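Local coordinates for protein aminoacyltransferase FemA (Staphylococcus aureus, PDB 1LRZ) that adds the second and third glycines of the pentaglycine bridge in Staphylococcus aureus peptidoglycan, using glycyl-tRNA(Gly) as donor, at residues 78-83 with 109-114; 88-93 with 129-134; 170-173 with 179-182. One frame throughout, in Å; residues are numbered along the deposited sequence.

Interaction 1 (78-83 with 109-114); sequences IDYENQ and PYLPYQ
The ring of Tyr80 is held between Leu111 of the facing loop, over one face, and Ile78, which precedes the turn and lays its methyl CG2 on the other, toward the rim. Leu111 CD1 stands 4.1 Å from the Tyr80 ring centroid and 27° off its normal, the evidence for a CH-pi contact. CD1 leans to the root of the ring, 3.7 Å from Tyr80 CG; the second methyl lies on the same side, above the CD2-CE2 border, with Leu111 CD2 3.9 Å from Tyr80 CD2. CG of Leu111, anti to the backbone N (chi1 -180°), directs the branch at the ring, and chi2 of 62° sets how the two methyls lie on it. At the far end of the ring, Pro109 CB packs within 3.4 Å of Tyr80 OH; the polar partner of that hydroxyl is Pro76 O, in the preceding strand. The turn itself, type I from Asp79 to Asn82, is braced by an Asx turn in which Glu81 N donates to Asp79 OD1 at 3.0 Å. Asn82 then N-caps helix 83-98. Here the capped turn links strand 67-78 to helix 83-98 in a beta-alpha-beta unit completed by the parallel strand 102-107, packed on the loop that leaves the second strand.

Interaction 2 (88-93 with 129-134); sequences FFFNEL and DWFFDK
Two phenylalanine rings make this contact, Phe90 and Phe131, as an offset edge-to-face pair. The edge of Phe131 is directed at the face of Phe90; the centroids are 5.8 Å apart and the planes are inclined at 68°. The touching atoms reveal the offset: Phe90 CE1 lies in the plane of the Phe131 ring at its edge, 3.9 Å from Phe131 CE1, and Phe90 CZ is 4.1 Å from Phe131 CZ, so the Phe131 edge comes down obliquely near the CE1-CZ rim of Phe90, not over its centre. On the opposite side of Phe90, CD1 of its chain neighbour Phe89 sits 4.0 Å above the plane, over the ring centre. Phe131 reaches across from helix 130-137 with CG anti to its backbone N (chi1 -170°), although the backbones remain distant, the nearest CA atoms being those of Phe90 and Lys134 at 9.6 Å. Phe131 has a second edge-to-face partner in Phe397. Both rings are buried: Phe90 also rests on Pro76 of strand 67-78 and on Leu138, while Phe131 touches Val86 of helix 83-98 and Leu111, placing the pair between the two helices beside the seven-stranded mixed sheet.

Interaction 3 (170-173 with 179-182); sequences DIIK and RKRN
Apolar packing comes first: the aliphatic chain of Lys180 passes across the branch methyl of Ile172, the two side chains crossing at about a right angle. Ile172 CG2 lies 3.8 Å from Lys180 CG and also 3.8 Å from Lys180 CE, so the methyl sits against the middle of the lysine chain, from CG to CE. This reach depends on an extended lysine, whose CG is anti to the backbone N (chi1 -176°) and whose chain stays extended beyond it. On the isoleucine, CG2 is the branch beside the carbonyl carbon, and the lysine chain also passes the Ile172 carbonyl, with Lys180 CD 3.7 Å from Ile172 O.

The two segments belong to two consecutive helices joined by a short turn, helix 168-173 and helix 177-187. Helix 341-355 lies against both members, for Trp347 touches Ile171 and Ile172, while Tyr343 touches Arg179 and Asn182.

Polar contact across the pair runs through a single bridging water. It donates to Lys173 O at 2.8 Å and accepts from Lys180 NZ at 2.6 Å. The direct separation of Lys173 O and Lys180 NZ is 4.4 Å, too long for a bond, so the water is the bridge between them.

The ammonium of Lys180 stands near the C-terminal end of helix 168-173, where the carbonyl ends would be expected to favour a positive charge. Against this, Lys173 NZ and Lys180 NZ are 6.5 Å apart, like charges that are not in contact and may repel mildly. The neighbouring Arg179 is paired separately, in a salt bridge with Asp176 in the turn.

From the N terminus, 78-83 comes first, leading from strand 67-78 into helix 83-98, on which 88-93 lies; 109-114 and 129-134 follow. Interactions 1 and 2 therefore cross. Interaction 1 closes a loop of 25 residues holding most of helix 83-98 and strand 102-107, and interaction 2 closes one of 35 residues. Their centres are 10 Å apart and they touch, Trp130 CZ2 packing 3.1 Å from Tyr80 O; they tie helix 83-98 and the loop before it, beside the seven-stranded sheet, to helix 130-137 and to strand 112-116 of the nine-stranded sheet. Interaction 3 follows in series, closing five residues and joining helix 168-173 to helix 177-187, its centre 32 Å from that of interaction 1.

Interaction 1 (78-83 with 109-114)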
ATOM      1  N   ILE A  78     -10.596  -0.418 -18.091  1.00 21.59           N
ATOM      2  CA  ILE A  78     -10.963  -0.022 -19.438  1.00 21.08           C
ATOM      3  C   ILE A  78     -10.423   1.389 -19.676  1.00 23.07           C
ATOM      4  O   ILE A  78     -10.106   2.109 -18.721  1.00 19.57           O
ATOM      5  CB  ILE A  78     -12.516  -0.047 -19.550  1.00 23.06           C
ATOM      6  CG1 ILE A  78     -12.989   0.317 -20.958  1.00 24.20           C
ATOM      7  CG2 ILE A  78     -13.115   0.918 -18.544  1.00 24.56           C
ATOM      8  CD1 ILE A  78     -14.494   0.142 -21.119  1.00 25.73           C
ATOM      9  N   ASP A  79     -10.303   1.784 -20.940  1.00 21.60           N
ATOM     10  CA  ASP A  79      -9.825   3.132 -21.256  1.00 22.95           C
ATOM     11  C   ASP A  79     -10.973   4.099 -20.978  1.00 22.18           C
ATOM     12  O   ASP A  79     -11.919   4.208 -21.772  1.00 20.65           O
ATOM     13  CB  ASP A  79      -9.382   3.202 -22.726  1.00 22.59           C
ATOM     14  CG  ASP A  79      -9.166   4.632 -23.215  1.00 23.34           C
ATOM     15  OD1 ASP A  79      -8.933   5.530 -22.377  1.00 22.69           O
ATOM     16  OD2 ASP A  79      -9.213   4.847 -24.449  1.00 24.04           O
ATOM     17  N   TYR A  80     -10.895   4.804 -19.850  1.00 21.66           N
ATOM     18  CA  TYR A  80     -11.965   5.727 -19.486  1.00 21.60           C
ATOM     19  C   TYR A  80     -12.015   7.038 -20.264  1.00 24.02           C
ATOM     20  O   TYR A  80     -12.896   7.852 -20.017  1.00 26.92           O
ATOM     21  CB  TYR A  80     -11.957   6.007 -17.975  1.00 21.53           C
ATOM     22  CG  TYR A  80     -12.512   4.867 -17.146  1.00 22.72           C
ATOM     23  CD1 TYR A  80     -11.665   3.912 -16.581  1.00 20.45           C
ATOM     24  CD2 TYR A  80     -13.895   4.738 -16.932  1.00 22.26           C
ATOM     25  CE1 TYR A  80     -12.181   2.854 -15.817  1.00 23.34           C
ATOM     26  CE2 TYR A  80     -14.420   3.686 -16.174  1.00 21.32           C
ATOM     27  CZ  TYR A  80     -13.559   2.750 -15.617  1.00 23.00           C
ATOM     28  OH  TYR A  80     -14.060   1.712 -14.856  1.00 22.65           O
ATOM     29  N   GLU A  81     -11.084   7.248 -21.194  1.00 21.79           N
ATOM     30  CA  GLU A  81     -11.119   8.451 -22.025  1.00 23.21           C
ATOM     31  C   GLU A  81     -12.135   8.208 -23.153  1.00 22.42           C
ATOM     32  O   GLU A  81     -12.708   9.142 -23.704  1.00 23.17           O
ATOM     33  CB  GLU A  81      -9.745   8.721 -22.657  1.00 25.48           C
ATOM     34  CG  GLU A  81      -8.665   9.064 -21.658  1.00 31.68           C
ATOM     35  CD  GLU A  81      -9.077  10.214 -20.770  1.00 35.09           C
ATOM     36  OE1 GLU A  81      -9.406  11.282 -21.321  1.00 37.94           O
ATOM     37  OE2 GLU A  81      -9.079  10.050 -19.528  1.00 38.50           O
ATOM     38  N   ASN A  82     -12.341   6.938 -23.483  1.00 21.97           N
ATOM     39  CA  ASN A  82     -13.251   6.525 -24.553  1.00 21.76           C
ATOM     40  C   ASN A  82     -14.679   6.412 -24.004  1.00 22.28           C
ATOM     41  O   ASN A  82     -15.089   5.352 -23.536  1.00 21.15           O
ATOM     42  CB  ASN A  82     -12.794   5.168 -25.095  1.00 21.03           C
ATOM     43  CG  ASN A  82     -13.437   4.806 -26.424  1.00 24.19           C
ATOM     44  OD1 ASN A  82     -14.568   5.203 -26.728  1.00 21.08           O
ATOM     45  ND2 ASN A  82     -12.719   4.019 -27.216  1.00 21.72           N
ATOM     46  N   GLN A  83     -15.432   7.501 -24.068  1.00 21.37           N
ATOM     47  CA  GLN A  83     -16.791   7.509 -23.551  1.00 25.01           C
ATOM     48  C   GLN A  83     -17.743   6.530 -24.232  1.00 26.22           C
ATOM     49  O   GLN A  83     -18.617   5.975 -23.575  1.00 28.01           O
ATOM     50  CB  GLN A  83     -17.351   8.933 -23.589  1.00 27.07           C
ATOM     51  CG  GLN A  83     -16.455   9.912 -22.837  1.00 30.95           C
ATOM     52  CD  GLN A  83     -17.073  11.284 -22.611  1.00 32.02           C
ATOM     53  OE1 GLN A  83     -16.366  12.228 -22.260  1.00 32.98           O
ATOM     54  NE2 GLN A  83     -18.390  11.400 -22.792  1.00 32.07           N
ATOM     55  N   PRO A 109     -15.449   1.676  -9.548  1.00 19.19           N
ATOM     56  CA  PRO A 109     -14.309   1.855 -10.449  1.00 19.21           C
ATOM     57  C   PRO A 109     -13.140   2.617  -9.845  1.00 17.22           C
ATOM     58  O   PRO A 109     -13.316   3.598  -9.115  1.00 16.87           O
ATOM     59  CB  PRO A 109     -14.924   2.567 -11.659  1.00 18.73           C
ATOM     60  CG  PRO A 109     -16.017   3.353 -11.060  1.00 22.99           C
ATOM     61  CD  PRO A 109     -16.629   2.402 -10.049  1.00 18.29           C
ATOM     62  N   TYR A 110     -11.948   2.125 -10.156  1.00 17.09           N
ATOM     63  CA  TYR A 110     -10.678   2.694  -9.704  1.00 16.70           C
ATOM     64  C   TYR A 110     -10.451   3.848 -10.682  1.00 16.31           C
ATOM     65  O   TYR A 110      -9.582   3.789 -11.551  1.00 15.01           O
ATOM     66  CB  TYR A 110      -9.590   1.624  -9.856  1.00 13.08           C
ATOM     67  CG  TYR A 110      -8.316   1.867  -9.066  1.00 15.04           C
ATOM     68  CD1 TYR A 110      -7.176   1.104  -9.318  1.00 10.69           C
ATOM     69  CD2 TYR A 110      -8.254   2.835  -8.057  1.00 13.07           C
ATOM     70  CE1 TYR A 110      -6.006   1.278  -8.591  1.00 14.83           C
ATOM     71  CE2 TYR A 110      -7.070   3.029  -7.319  1.00 16.48           C
ATOM     72  CZ  TYR A 110      -5.956   2.240  -7.591  1.00 17.13           C
ATOM     73  OH  TYR A 110      -4.801   2.379  -6.864  1.00 16.65           O
ATOM     74  N   LEU A 111     -11.265   4.889 -10.525  1.00 14.76           N
ATOM     75  CA  LEU A 111     -11.262   6.052 -11.409  1.00 15.63           C
ATOM     76  C   LEU A 111     -11.138   7.356 -10.625  1.00 12.20           C
ATOM     77  O   LEU A 111     -12.033   7.700  -9.859  1.00 15.92           O
ATOM     78  CB  LEU A 111     -12.587   6.064 -12.194  1.00 14.36           C
ATOM     79  CG  LEU A 111     -12.847   7.185 -13.202  1.00 15.87           C
ATOM     80  CD1 LEU A 111     -11.797   7.114 -14.292  1.00 11.74           C
ATOM     81  CD2 LEU A 111     -14.254   7.041 -13.803  1.00 14.13           C
ATOM     82  N   PRO A 112     -10.042   8.104 -10.822  1.00 14.56           N
ATOM     83  CA  PRO A 112      -9.864   9.366 -10.098  1.00 14.47           C
ATOM     84  C   PRO A 112     -10.980  10.355 -10.391  1.00 15.77           C
ATOM     85  O   PRO A 112     -11.516  10.399 -11.500  1.00 15.19           O
ATOM     86  CB  PRO A 112      -8.515   9.885 -10.602  1.00 12.23           C
ATOM     87  CG  PRO A 112      -7.791   8.644 -11.021  1.00 15.33           C
ATOM     88  CD  PRO A 112      -8.886   7.836 -11.696  1.00 13.37           C
ATOM     89  N   TYR A 113     -11.292  11.159  -9.378  1.00 15.57           N
ATOM     90  CA  TYR A 113     -12.311  12.191  -9.455  1.00 16.71           C
ATOM     91  C   TYR A 113     -11.618  13.542  -9.245  1.00 16.45           C
ATOM     92  O   TYR A 113     -11.652  14.410 -10.119  1.00 17.09           O
ATOM     93  CB  TYR A 113     -13.366  11.947  -8.368  1.00 14.87           C
ATOM     94  CG  TYR A 113     -14.275  13.124  -8.082  1.00 18.21           C
ATOM     95  CD1 TYR A 113     -14.836  13.881  -9.126  1.00 17.88           C
ATOM     96  CD2 TYR A 113     -14.598  13.468  -6.772  1.00 18.61           C
ATOM     97  CE1 TYR A 113     -15.689  14.948  -8.869  1.00 17.80           C
ATOM     98  CE2 TYR A 113     -15.458  14.536  -6.497  1.00 19.28           C
ATOM     99  CZ  TYR A 113     -16.000  15.269  -7.548  1.00 19.43           C
ATOM    100  OH  TYR A 113     -16.861  16.306  -7.278  1.00 19.74           O
ATOM    101  N   GLN A 114     -10.969  13.691  -8.093  1.00 16.13           N
ATOM    102  CA  GLN A 114     -10.257  14.916  -7.734  1.00 18.22           C
ATOM    103  C   GLN A 114      -8.899  14.607  -7.091  1.00 16.43           C
ATOM    104  O   GLN A 114      -8.689  13.510  -6.568  1.00 16.06           O
ATOM    105  CB  GLN A 114     -11.075  15.730  -6.716  1.00 19.88           C
ATOM    106  CG  GLN A 114     -12.459  16.136  -7.159  1.00 23.51           C
ATOM    107  CD  GLN A 114     -13.136  17.045  -6.145  1.00 28.67           C
ATOM    108  OE1 GLN A 114     -13.595  18.131  -6.493  1.00 26.40           O
ATOM    109  NE2 GLN A 114     -13.201  16.602  -4.881  1.00 23.30           N
TER

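Interaction 2 (88-93 with 129-134)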
ATOM      1  N   PHE A  88     -20.777   1.408 -23.818  1.00 22.78           N
ATOM      2  CA  PHE A  88     -21.019   0.053 -24.295  1.00 22.55           C
ATOM      3  C   PHE A  88     -20.765  -0.974 -23.197  1.00 24.82           C
ATOM      4  O   PHE A  88     -21.555  -1.893 -22.993  1.00 24.00           O
ATOM      5  CB  PHE A  88     -20.097  -0.260 -25.477  1.00 24.57           C
ATOM      6  CG  PHE A  88     -20.261  -1.650 -26.030  1.00 26.60           C
ATOM      7  CD1 PHE A  88     -21.393  -1.997 -26.765  1.00 27.79           C
ATOM      8  CD2 PHE A  88     -19.288  -2.614 -25.814  1.00 27.60           C
ATOM      9  CE1 PHE A  88     -21.548  -3.288 -27.278  1.00 28.26           C
ATOM     10  CE2 PHE A  88     -19.437  -3.904 -26.322  1.00 32.10           C
ATOM     11  CZ  PHE A  88     -20.573  -4.239 -27.057  1.00 28.34           C
ATOM     12  N   PHE A  89     -19.650  -0.825 -22.493  1.00 22.09           N
ATOM     13  CA  PHE A  89     -19.322  -1.777 -21.440  1.00 22.44           C
ATOM     14  C   PHE A  89     -20.346  -1.846 -20.316  1.00 21.81           C
ATOM     15  O   PHE A  89     -20.762  -2.934 -19.920  1.00 20.34           O
ATOM     16  CB  PHE A  89     -17.947  -1.482 -20.819  1.00 19.41           C
ATOM     17  CG  PHE A  89     -17.568  -2.454 -19.733  1.00 20.59           C
ATOM     18  CD1 PHE A  89     -17.984  -2.256 -18.422  1.00 21.21           C
ATOM     19  CD2 PHE A  89     -16.863  -3.611 -20.039  1.00 18.44           C
ATOM     20  CE1 PHE A  89     -17.709  -3.198 -17.435  1.00 22.22           C
ATOM     21  CE2 PHE A  89     -16.584  -4.558 -19.059  1.00 18.33           C
ATOM     22  CZ  PHE A  89     -17.007  -4.352 -17.758  1.00 19.83           C
ATOM     23  N   PHE A  90     -20.744  -0.696 -19.785  1.00 18.95           N
ATOM     24  CA  PHE A  90     -21.688  -0.710 -18.683  1.00 20.32           C
ATOM     25  C   PHE A  90     -23.096  -1.140 -19.075  1.00 21.18           C
ATOM     26  O   PHE A  90     -23.828  -1.707 -18.268  1.00 22.92           O
ATOM     27  CB  PHE A  90     -21.679   0.645 -17.970  1.00 20.08           C
ATOM     28  CG  PHE A  90     -20.466   0.842 -17.101  1.00 19.66           C
ATOM     29  CD1 PHE A  90     -19.386   1.601 -17.539  1.00 19.91           C
ATOM     30  CD2 PHE A  90     -20.377   0.200 -15.867  1.00 21.19           C
ATOM     31  CE1 PHE A  90     -18.229   1.714 -16.760  1.00 17.93           C
ATOM     32  CE2 PHE A  90     -19.231   0.303 -15.080  1.00 21.64           C
ATOM     33  CZ  PHE A  90     -18.148   1.067 -15.530  1.00 22.09           C
ATOM     34  N   ASN A  91     -23.460  -0.901 -20.327  1.00 23.95           N
ATOM     35  CA  ASN A  91     -24.767  -1.295 -20.821  1.00 25.25           C
ATOM     36  C   ASN A  91     -24.749  -2.820 -20.990  1.00 26.00           C
ATOM     37  O   ASN A  91     -25.686  -3.511 -20.595  1.00 26.21           O
ATOM     38  CB  ASN A  91     -25.035  -0.615 -22.160  1.00 30.09           C
ATOM     39  CG  ASN A  91     -26.504  -0.546 -22.492  1.00 34.15           C
ATOM     40  OD1 ASN A  91     -27.301  -0.054 -21.699  1.00 36.68           O
ATOM     41  ND2 ASN A  91     -26.872  -1.032 -23.669  1.00 36.06           N
ATOM     42  N   GLU A  92     -23.667  -3.350 -21.551  1.00 21.91           N
ATOM     43  CA  GLU A  92     -23.577  -4.788 -21.747  1.00 23.15           C
ATOM     44  C   GLU A  92     -23.395  -5.525 -20.426  1.00 24.76           C
ATOM     45  O   GLU A  92     -23.809  -6.678 -20.298  1.00 25.65           O
ATOM     46  CB  GLU A  92     -22.431  -5.124 -22.700  1.00 23.45           C
ATOM     47  CG  GLU A  92     -22.616  -4.600 -24.125  1.00 26.99           C
ATOM     48  CD  GLU A  92     -23.700  -5.341 -24.888  1.00 34.25           C
ATOM     49  OE1 GLU A  92     -23.726  -6.590 -24.816  1.00 37.61           O
ATOM     50  OE2 GLU A  92     -24.515  -4.682 -25.569  1.00 35.53           O
ATOM     51  N   LEU A  93     -22.783  -4.870 -19.440  1.00 22.47           N
ATOM     52  CA  LEU A  93     -22.581  -5.508 -18.139  1.00 22.54           C
ATOM     53  C   LEU A  93     -23.952  -5.695 -17.478  1.00 21.78           C
ATOM     54  O   LEU A  93     -24.206  -6.707 -16.819  1.00 19.64           O
ATOM     55  CB  LEU A  93     -21.683  -4.644 -17.247  1.00 18.07           C
ATOM     56  CG  LEU A  93     -21.469  -5.131 -15.811  1.00 17.76           C
ATOM     57  CD1 LEU A  93     -20.862  -6.537 -15.799  1.00 20.46           C
ATOM     58  CD2 LEU A  93     -20.542  -4.156 -15.096  1.00 16.97           C
ATOM     59  N   ASP A 129     -15.550  13.993 -14.540  1.00 21.23           N
ATOM     60  CA  ASP A 129     -16.880  14.382 -14.054  1.00 22.84           C
ATOM     61  C   ASP A 129     -18.025  13.840 -14.927  1.00 23.00           C
ATOM     62  O   ASP A 129     -19.096  13.528 -14.413  1.00 23.32           O
ATOM     63  CB  ASP A 129     -16.986  15.910 -13.991  1.00 23.01           C
ATOM     64  CG  ASP A 129     -16.196  16.512 -12.839  1.00 28.00           C
ATOM     65  OD1 ASP A 129     -15.358  15.809 -12.229  1.00 25.09           O
ATOM     66  OD2 ASP A 129     -16.415  17.706 -12.548  1.00 30.93           O
ATOM     67  N   TRP A 130     -17.800  13.749 -16.239  1.00 22.59           N
ATOM     68  CA  TRP A 130     -18.818  13.245 -17.167  1.00 25.04           C
ATOM     69  C   TRP A 130     -19.297  11.846 -16.775  1.00 24.48           C
ATOM     70  O   TRP A 130     -20.420  11.438 -17.096  1.00 23.80           O
ATOM     71  CB  TRP A 130     -18.263  13.186 -18.594  1.00 25.69           C
ATOM     72  CG  TRP A 130     -17.140  12.214 -18.763  1.00 27.76           C
ATOM     73  CD1 TRP A 130     -15.807  12.464 -18.598  1.00 30.68           C
ATOM     74  CD2 TRP A 130     -17.251  10.818 -19.075  1.00 30.23           C
ATOM     75  NE1 TRP A 130     -15.081  11.311 -18.785  1.00 29.87           N
ATOM     76  CE2 TRP A 130     -15.942  10.285 -19.081  1.00 30.88           C
ATOM     77  CE3 TRP A 130     -18.331   9.964 -19.354  1.00 30.65           C
ATOM     78  CZ2 TRP A 130     -15.683   8.928 -19.345  1.00 30.25           C
ATOM     79  CZ3 TRP A 130     -18.070   8.610 -19.618  1.00 28.58           C
ATOM     80  CH2 TRP A 130     -16.756   8.112 -19.612  1.00 28.74           C
ATOM     81  N   PHE A 131     -18.438  11.112 -16.082  1.00 21.48           N
ATOM     82  CA  PHE A 131     -18.772   9.758 -15.669  1.00 21.10           C
ATOM     83  C   PHE A 131     -20.037   9.691 -14.817  1.00 20.93           C
ATOM     84  O   PHE A 131     -20.865   8.797 -15.004  1.00 21.13           O
ATOM     85  CB  PHE A 131     -17.613   9.140 -14.885  1.00 22.46           C
ATOM     86  CG  PHE A 131     -17.779   7.675 -14.628  1.00 19.48           C
ATOM     87  CD1 PHE A 131     -17.686   6.759 -15.675  1.00 22.13           C
ATOM     88  CD2 PHE A 131     -18.042   7.206 -13.345  1.00 19.44           C
ATOM     89  CE1 PHE A 131     -17.850   5.395 -15.447  1.00 20.00           C
ATOM     90  CE2 PHE A 131     -18.206   5.851 -13.109  1.00 19.80           C
ATOM     91  CZ  PHE A 131     -18.111   4.939 -14.161  1.00 17.46           C
ATOM     92  N   PHE A 132     -20.191  10.622 -13.880  1.00 19.47           N
ATOM     93  CA  PHE A 132     -21.371  10.608 -13.015  1.00 22.59           C
ATOM     94  C   PHE A 132     -22.680  10.656 -13.813  1.00 22.83           C
ATOM     95  O   PHE A 132     -23.607   9.886 -13.544  1.00 22.44           O
ATOM     96  CB  PHE A 132     -21.330  11.768 -12.007  1.00 22.06           C
ATOM     97  CG  PHE A 132     -20.170  11.694 -11.030  1.00 25.33           C
ATOM     98  CD1 PHE A 132     -18.954  12.316 -11.319  1.00 22.66           C
ATOM     99  CD2 PHE A 132     -20.291  10.980  -9.832  1.00 25.86           C
ATOM    100  CE1 PHE A 132     -17.872  12.233 -10.437  1.00 23.40           C
ATOM    101  CE2 PHE A 132     -19.212  10.887  -8.935  1.00 22.69           C
ATOM    102  CZ  PHE A 132     -18.002  11.515  -9.240  1.00 21.05           C
ATOM    103  N   ASP A 133     -22.750  11.553 -14.792  1.00 22.76           N
ATOM    104  CA  ASP A 133     -23.946  11.698 -15.617  1.00 25.96           C
ATOM    105  C   ASP A 133     -24.202  10.453 -16.452  1.00 26.57           C
ATOM    106  O   ASP A 133     -25.343   9.995 -16.564  1.00 22.81           O
ATOM    107  CB  ASP A 133     -23.817  12.914 -16.540  1.00 30.95           C
ATOM    108  CG  ASP A 133     -24.200  14.221 -15.849  1.00 40.24           C
ATOM    109  OD1 ASP A 133     -23.928  15.305 -16.416  1.00 44.22           O
ATOM    110  OD2 ASP A 133     -24.782  14.170 -14.742  1.00 44.53           O
ATOM    111  N   LYS A 134     -23.144   9.907 -17.042  1.00 25.47           N
ATOM    112  CA  LYS A 134     -23.299   8.714 -17.850  1.00 24.77           C
ATOM    113  C   LYS A 134     -23.818   7.540 -17.009  1.00 24.77           C
ATOM    114  O   LYS A 134     -24.719   6.821 -17.439  1.00 25.30           O
ATOM    115  CB  LYS A 134     -21.979   8.344 -18.524  1.00 29.35           C
ATOM    116  CG  LYS A 134     -22.025   7.009 -19.262  1.00 33.35           C
ATOM    117  CD  LYS A 134     -21.293   7.080 -20.581  1.00 38.76           C
ATOM    118  CE  LYS A 134     -22.025   8.007 -21.546  1.00 40.13           C
ATOM    119  NZ  LYS A 134     -21.380   8.050 -22.884  1.00 44.45           N
TER

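Interaction 3 (170-173 with 179-182)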
ATOM      1  N   ASP A 170      15.974  11.575  -5.375  1.00 18.02           N
ATOM      2  CA  ASP A 170      14.907  12.555  -5.600  1.00 19.64           C
ATOM      3  C   ASP A 170      13.829  12.366  -4.529  1.00 18.98           C
ATOM      4  O   ASP A 170      13.288  13.331  -3.976  1.00 15.42           O
ATOM      5  CB  ASP A 170      14.232  12.335  -6.954  1.00 20.99           C
ATOM      6  CG  ASP A 170      15.130  12.643  -8.121  1.00 26.31           C
ATOM      7  OD1 ASP A 170      14.974  11.957  -9.154  1.00 28.15           O
ATOM      8  OD2 ASP A 170      15.964  13.570  -8.022  1.00 23.52           O
ATOM      9  N   ILE A 171      13.504  11.108  -4.252  1.00 16.91           N
ATOM     10  CA  ILE A 171      12.456  10.819  -3.281  1.00 15.33           C
ATOM     11  C   ILE A 171      12.841  11.309  -1.893  1.00 17.10           C
ATOM     12  O   ILE A 171      12.037  11.949  -1.207  1.00 15.66           O
ATOM     13  CB  ILE A 171      12.140   9.319  -3.257  1.00 14.69           C
ATOM     14  CG1 ILE A 171      11.586   8.896  -4.636  1.00 14.72           C
ATOM     15  CG2 ILE A 171      11.146   9.012  -2.150  1.00 13.82           C
ATOM     16  CD1 ILE A 171      10.357   9.691  -5.075  1.00 17.30           C
ATOM     17  N   ILE A 172      14.067  11.020  -1.480  1.00 16.66           N
ATOM     18  CA  ILE A 172      14.537  11.463  -0.173  1.00 18.45           C
ATOM     19  C   ILE A 172      14.586  12.988  -0.130  1.00 19.47           C
ATOM     20  O   ILE A 172      14.230  13.597   0.879  1.00 17.55           O
ATOM     21  CB  ILE A 172      15.948  10.919   0.128  1.00 24.28           C
ATOM     22  CG1 ILE A 172      15.854   9.456   0.549  1.00 27.88           C
ATOM     23  CG2 ILE A 172      16.629  11.756   1.229  1.00 25.97           C
ATOM     24  CD1 ILE A 172      17.211   8.809   0.751  1.00 34.74           C
ATOM     25  N   LYS A 173      15.016  13.610  -1.224  1.00 20.02           N
ATOM     26  CA  LYS A 173      15.106  15.069  -1.244  1.00 20.91           C
ATOM     27  C   LYS A 173      13.750  15.741  -1.100  1.00 21.10           C
ATOM     28  O   LYS A 173      13.666  16.828  -0.546  1.00 19.97           O
ATOM     29  CB  LYS A 173      15.773  15.561  -2.531  1.00 23.02           C
ATOM     30  CG  LYS A 173      16.063  17.072  -2.537  1.00 23.26           C
ATOM     31  CD  LYS A 173      16.941  17.437  -3.726  1.00 27.38           C
ATOM     32  CE  LYS A 173      17.496  18.851  -3.606  1.00 30.57           C
ATOM     33  NZ  LYS A 173      16.428  19.891  -3.686  1.00 33.20           N
ATOM     34  N   ARG A 179      10.819  13.076   7.924  1.00 16.71           N
ATOM     35  CA  ARG A 179      10.922  11.809   7.190  1.00 17.20           C
ATOM     36  C   ARG A 179      12.326  11.565   6.640  1.00 16.99           C
ATOM     37  O   ARG A 179      12.833  10.449   6.677  1.00 17.50           O
ATOM     38  CB  ARG A 179       9.902  11.748   6.042  1.00 18.05           C
ATOM     39  CG  ARG A 179       8.499  11.400   6.517  1.00 23.00           C
ATOM     40  CD  ARG A 179       7.943  12.561   7.315  1.00 28.01           C
ATOM     41  NE  ARG A 179       7.166  12.097   8.436  1.00 29.05           N
ATOM     42  CZ  ARG A 179       6.394  12.867   9.183  1.00 24.37           C
ATOM     43  NH1 ARG A 179       5.732  12.316  10.180  1.00 26.48           N
ATOM     44  NH2 ARG A 179       6.275  14.170   8.931  1.00 21.21           N
ATOM     45  N   LYS A 180      12.951  12.610   6.119  1.00 17.22           N
ATOM     46  CA  LYS A 180      14.308  12.494   5.592  1.00 18.68           C
ATOM     47  C   LYS A 180      15.260  12.056   6.713  1.00 17.63           C
ATOM     48  O   LYS A 180      16.053  11.131   6.542  1.00 19.32           O
ATOM     49  CB  LYS A 180      14.758  13.853   5.046  1.00 20.37           C
ATOM     50  CG  LYS A 180      16.123  13.881   4.376  1.00 26.27           C
ATOM     51  CD  LYS A 180      16.245  15.191   3.597  1.00 29.13           C
ATOM     52  CE  LYS A 180      17.378  15.206   2.579  1.00 31.83           C
ATOM     53  NZ  LYS A 180      17.386  16.508   1.808  1.00 29.23           N
ATOM     54  N   ARG A 181      15.176  12.720   7.861  1.00 17.90           N
ATOM     55  CA  ARG A 181      16.049  12.395   8.979  1.00 17.89           C
ATOM     56  C   ARG A 181      15.892  10.947   9.435  1.00 17.18           C
ATOM     57  O   ARG A 181      16.881  10.236   9.614  1.00 18.59           O
ATOM     58  CB  ARG A 181      15.789  13.337  10.167  1.00 17.59           C
ATOM     59  CG  ARG A 181      16.576  12.949  11.420  1.00 18.54           C
ATOM     60  CD  ARG A 181      16.500  14.018  12.528  1.00 24.07           C
ATOM     61  NE  ARG A 181      17.144  13.557  13.758  1.00 25.55           N
ATOM     62  CZ  ARG A 181      17.161  14.242  14.900  1.00 28.28           C
ATOM     63  NH1 ARG A 181      17.765  13.738  15.971  1.00 24.35           N
ATOM     64  NH2 ARG A 181      16.580  15.435  14.968  1.00 22.52           N
ATOM     65  N   ASN A 182      14.651  10.516   9.623  1.00 16.49           N
ATOM     66  CA  ASN A 182      14.383   9.151  10.064  1.00 16.87           C
ATOM     67  C   ASN A 182      14.776   8.112   9.015  1.00 18.26           C
ATOM     68  O   ASN A 182      15.250   7.022   9.355  1.00 18.55           O
ATOM     69  CB  ASN A 182      12.902   9.013  10.447  1.00 18.01           C
ATOM     70  CG  ASN A 182      12.603   9.629  11.820  1.00 21.59           C
ATOM     71  OD1 ASN A 182      11.585  10.286  12.024  1.00 27.39           O
ATOM     72  ND2 ASN A 182      13.495   9.408  12.754  1.00 18.46           N
TER
HETATM   73  O   HOH W   1      15.267  18.010   1.426  1.00 27.64           O